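Long-range contact in calcium-binding EF hand family protein (Arabidopsis thaliana, PDB 6YIG), which binds calcium through its N-terminal EH domain, the part in this chain, and probably acts as a protein adaptor in endocytosis: residues A[12-20]-A[63-72]. Numbering follows the deposited sequence. Where two conformers were deposited one is given.
Sequences QFEAYFKRA and DRQNFYNSLR
The Tyr-68 ring lies between Phe-13 CB, 3.6 Å from its centroid and almost on the ring normal, and Arg-64 CG over the opposite face, with Phe-17 CB at its edge. The Arg-64 guanidinium rests one face on the Phe-17 ring, where Arg-64 CZ lies 3.5 Å from Phe-17 CE2, the two planes 63° apart. In the guanidinium plane NH1 donates to Tyr-68 OH (2.8 Å), while NH2 donates to a water that in turn donates to Glu-14 OE2; the carboxylate itself stays beyond salt-bridge range. A bend at chi3 (-61°) brings the arginine head back over Phe-17, whose ring also takes Arg-64 CA on a face. Arg-72 makes an off-centre cation-pi contact with Phe-13. Deeper in, Phe-67 CD2 comes in at the edge of the Phe-17 ring, 3.6 Å from Phe-17 CD1, and Leu-71 CD1 meets Phe-13 CD1 and Tyr-16 CB. A leucine at Tyr-68 would probably leave Arg-64 NH1 without its hydroxyl acceptor and Phe-13 CB without a flat face to rest on. Segments 12-20 and 64-72, the latter the start of helix 64-78, have axes at 109°, joining the entering helix of the calcium EF-hand to the exiting helix of the sodium-bearing one; Ile-28 of strand 28-29 and Phe-36 of helix 30-37 complete the core around Phe-67 and Ala-20.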
loop_
_atom_site.group_PDB
_atom_site.type_symbol
_atom_site.label_atom_id
_atom_site.label_comp_id
_atom_site.label_asym_id
_atom_site.label_seq_id
_atom_site.Cartn_x
_atom_site.Cartn_y
_atom_site.Cartn_z
ATOM N N GLN A 12 3.907 -10.061 6.768
ATOM C CA GLN A 12 3.083 -10.042 5.570
ATOM C C GLN A 12 3.328 -8.796 4.737
ATOM O O GLN A 12 3.191 -8.847 3.514
ATOM C CB GLN A 12 1.609 -10.138 5.954
ATOM C CG GLN A 12 0.665 -10.238 4.778
ATOM C CD GLN A 12 0.965 -11.416 3.867
ATOM O OE1 GLN A 12 1.403 -11.246 2.724
ATOM N NE2 GLN A 12 0.749 -12.621 4.374
ATOM N N PHE A 13 3.669 -7.667 5.369
ATOM C CA PHE A 13 4.032 -6.486 4.593
ATOM C C PHE A 13 5.246 -6.790 3.730
ATOM O O PHE A 13 5.261 -6.512 2.524
ATOM C CB PHE A 13 4.311 -5.285 5.508
ATOM C CG PHE A 13 3.084 -4.700 6.145
ATOM C CD1 PHE A 13 2.341 -3.728 5.503
ATOM C CD2 PHE A 13 2.674 -5.108 7.400
ATOM C CE1 PHE A 13 1.241 -3.183 6.090
ATOM C CE2 PHE A 13 1.559 -4.554 7.992
ATOM C CZ PHE A 13 0.828 -3.604 7.326
ATOM N N GLU A 14 6.279 -7.374 4.336
ATOM C CA GLU A 14 7.467 -7.715 3.564
ATOM C C GLU A 14 7.153 -8.732 2.472
ATOM O O GLU A 14 7.681 -8.642 1.354
ATOM C CB GLU A 14 8.556 -8.246 4.495
ATOM C CG GLU A 14 9.820 -8.642 3.732
ATOM C CD GLU A 14 10.973 -9.012 4.636
ATOM O OE1 GLU A 14 10.728 -9.481 5.771
ATOM O OE2 GLU A 14 12.132 -8.843 4.198
ATOM N N ALA A 15 6.313 -9.729 2.776
ATOM C CA ALA A 15 5.976 -10.728 1.774
ATOM C C ALA A 15 5.284 -10.084 0.583
ATOM O O ALA A 15 5.567 -10.428 -0.566
ATOM C CB ALA A 15 5.089 -11.804 2.394
ATOM N N TYR A 16 4.383 -9.138 0.841
ATOM C CA TYR A 16 3.718 -8.441 -0.251
ATOM C C TYR A 16 4.708 -7.594 -1.047
ATOM O O TYR A 16 4.616 -7.512 -2.266
ATOM C CB TYR A 16 2.592 -7.559 0.289
ATOM C CG TYR A 16 1.286 -8.240 0.608
ATOM C CD1 TYR A 16 0.824 -9.322 -0.131
ATOM C CD2 TYR A 16 0.482 -7.773 1.623
ATOM C CE1 TYR A 16 -0.409 -9.923 0.142
ATOM C CE2 TYR A 16 -0.740 -8.372 1.925
ATOM C CZ TYR A 16 -1.186 -9.447 1.173
ATOM O OH TYR A 16 -2.392 -10.077 1.419
ATOM N N PHE A 17 5.633 -6.910 -0.365
ATOM C CA PHE A 17 6.649 -6.111 -1.049
ATOM C C PHE A 17 7.470 -6.980 -1.994
ATOM O O PHE A 17 7.714 -6.608 -3.146
ATOM C CB PHE A 17 7.515 -5.427 0.030
ATOM C CG PHE A 17 8.563 -4.459 -0.476
ATOM C CD1 PHE A 17 8.226 -3.364 -1.238
ATOM C CD2 PHE A 17 9.876 -4.598 -0.066
ATOM C CE1 PHE A 17 9.172 -2.471 -1.663
ATOM C CE2 PHE A 17 10.841 -3.702 -0.482
ATOM C CZ PHE A 17 10.480 -2.629 -1.305
ATOM N N LYS A 18 7.898 -8.153 -1.518
ATOM C CA LYS A 18 8.678 -9.062 -2.354
ATOM C C LYS A 18 7.855 -9.581 -3.527
ATOM O O LYS A 18 8.374 -9.702 -4.641
ATOM C CB LYS A 18 9.205 -10.222 -1.503
ATOM C CG LYS A 18 10.345 -9.856 -0.556
ATOM C CD LYS A 18 10.689 -11.032 0.368
ATOM N N ARG A 19 6.553 -9.843 -3.324
ATOM C CA ARG A 19 5.730 -10.295 -4.440
ATOM C C ARG A 19 5.503 -9.177 -5.461
ATOM O O ARG A 19 5.448 -9.425 -6.668
ATOM C CB ARG A 19 4.373 -10.823 -3.970
ATOM C CG ARG A 19 3.557 -11.504 -5.118
ATOM C CD ARG A 19 4.164 -12.850 -5.571
ATOM N NE ARG A 19 3.554 -13.374 -6.799
ATOM N N ALA A 20 5.344 -7.944 -4.986
ATOM C CA ALA A 20 5.063 -6.839 -5.890
ATOM C C ALA A 20 6.287 -6.421 -6.693
ATOM O O ALA A 20 6.145 -5.895 -7.800
ATOM C CB ALA A 20 4.542 -5.646 -5.085
ATOM N N ASP A 63 9.385 3.279 -2.241
ATOM C CA ASP A 63 10.291 2.468 -1.447
ATOM C C ASP A 63 9.483 1.601 -0.477
ATOM O O ASP A 63 8.248 1.537 -0.526
ATOM C CB ASP A 63 11.332 3.349 -0.750
ATOM C CG ASP A 63 10.736 4.314 0.224
ATOM O OD1 ASP A 63 9.580 4.153 0.619
ATOM O OD2 ASP A 63 11.452 5.264 0.626
ATOM N N ARG A 64 10.187 0.886 0.392
ATOM C CA ARG A 64 9.509 -0.040 1.293
ATOM C C ARG A 64 8.505 0.687 2.173
ATOM O O ARG A 64 7.357 0.258 2.326
ATOM C CB ARG A 64 10.542 -0.768 2.150
ATOM C CG ARG A 64 9.956 -1.804 3.070
ATOM C CD ARG A 64 11.043 -2.449 3.930
ATOM N NE ARG A 64 12.046 -3.124 3.112
ATOM C CZ ARG A 64 11.991 -4.403 2.755
ATOM N NH1 ARG A 64 10.968 -5.164 3.133
ATOM N NH2 ARG A 64 12.967 -4.927 2.020
ATOM N N GLN A 65 8.950 1.766 2.815
ATOM C CA GLN A 65 8.056 2.521 3.682
ATOM C C GLN A 65 6.834 2.980 2.905
ATOM O O GLN A 65 5.698 2.878 3.385
ATOM C CB GLN A 65 8.807 3.714 4.275
ATOM C CG GLN A 65 7.956 4.608 5.124
ATOM C CD GLN A 65 8.605 5.960 5.360
ATOM O OE1 GLN A 65 8.544 6.854 4.506
ATOM N NE2 GLN A 65 9.236 6.115 6.518
ATOM N N ASN A 66 7.060 3.535 1.706
ATOM C CA ASN A 66 5.947 4.061 0.913
ATOM C C ASN A 66 4.969 2.944 0.548
ATOM O O ASN A 66 3.740 3.142 0.504
ATOM C CB ASN A 66 6.424 4.674 -0.415
ATOM C CG ASN A 66 7.422 5.813 -0.296
ATOM O OD1 ASN A 66 8.239 5.987 -1.216
ATOM N ND2 ASN A 66 7.326 6.631 0.748
ATOM N N PHE A 67 5.510 1.791 0.157
ATOM C CA PHE A 67 4.669 0.677 -0.240
ATOM C C PHE A 67 3.920 0.114 0.953
ATOM O O PHE A 67 2.728 -0.203 0.846
ATOM C CB PHE A 67 5.483 -0.418 -0.923
ATOM C CG PHE A 67 4.644 -1.549 -1.445
ATOM C CD1 PHE A 67 3.796 -1.360 -2.512
ATOM C CD2 PHE A 67 4.680 -2.788 -0.848
ATOM C CE1 PHE A 67 3.002 -2.416 -2.981
ATOM C CE2 PHE A 67 3.893 -3.836 -1.310
ATOM C CZ PHE A 67 3.074 -3.648 -2.384
ATOM N N TYR A 68 4.586 -0.009 2.100
ATOM C CA TYR A 68 3.861 -0.460 3.280
ATOM C C TYR A 68 2.738 0.513 3.609
ATOM O O TYR A 68 1.639 0.098 4.001
ATOM C CB TYR A 68 4.784 -0.625 4.476
ATOM C CG TYR A 68 5.767 -1.781 4.485
ATOM C CD1 TYR A 68 6.060 -2.528 3.354
ATOM C CD2 TYR A 68 6.446 -2.070 5.647
ATOM C CE1 TYR A 68 7.007 -3.529 3.395
ATOM C CE2 TYR A 68 7.382 -3.067 5.704
ATOM C CZ TYR A 68 7.646 -3.809 4.567
ATOM O OH TYR A 68 8.600 -4.816 4.670
ATOM N N ASN A 69 2.985 1.816 3.456
ATOM C CA ASN A 69 1.915 2.778 3.680
ATOM C C ASN A 69 0.791 2.615 2.662
ATOM O O ASN A 69 -0.391 2.730 3.010
ATOM C CB ASN A 69 2.442 4.207 3.653
ATOM C CG ASN A 69 3.187 4.582 4.923
ATOM O OD1 ASN A 69 2.953 4.023 5.989
ATOM N ND2 ASN A 69 4.079 5.535 4.812
ATOM N N SER A 70 1.122 2.317 1.403
ATOM C CA SER A 70 0.042 2.073 0.441
ATOM C C SER A 70 -0.753 0.831 0.822
ATOM O O SER A 70 -1.962 0.780 0.594
ATOM C CB SER A 70 0.578 1.950 -0.986
ATOM O OG SER A 70 1.161 0.680 -1.268
ATOM N N LEU A 71 -0.095 -0.176 1.388
ATOM C CA LEU A 71 -0.797 -1.369 1.868
ATOM C C LEU A 71 -1.737 -1.023 3.019
ATOM O O LEU A 71 -2.869 -1.529 3.091
ATOM C CB LEU A 71 0.225 -2.423 2.311
ATOM C CG LEU A 71 1.002 -3.117 1.180
ATOM C CD1 LEU A 71 2.148 -3.943 1.807
ATOM C CD2 LEU A 71 0.126 -3.951 0.274
ATOM N N ARG A 72 -1.283 -0.157 3.938
ATOM C CA ARG A 72 -2.126 0.261 5.049
ATOM C C ARG A 72 -3.349 1.012 4.552
ATOM O O ARG A 72 -4.458 0.799 5.046
ATOM C CB ARG A 72 -1.336 1.133 6.030
ATOM C CG ARG A 72 -0.239 0.400 6.747
ATOM C CD ARG A 72 0.563 1.301 7.694
ATOM N NE ARG A 72 1.573 0.488 8.376
ATOM C CZ ARG A 72 2.860 0.434 8.038
ATOM N NH1 ARG A 72 3.358 1.192 7.079
ATOM N NH2 ARG A 72 3.662 -0.388 8.682
HETATM O O HOH W 1 12.769 -7.907 1.961
#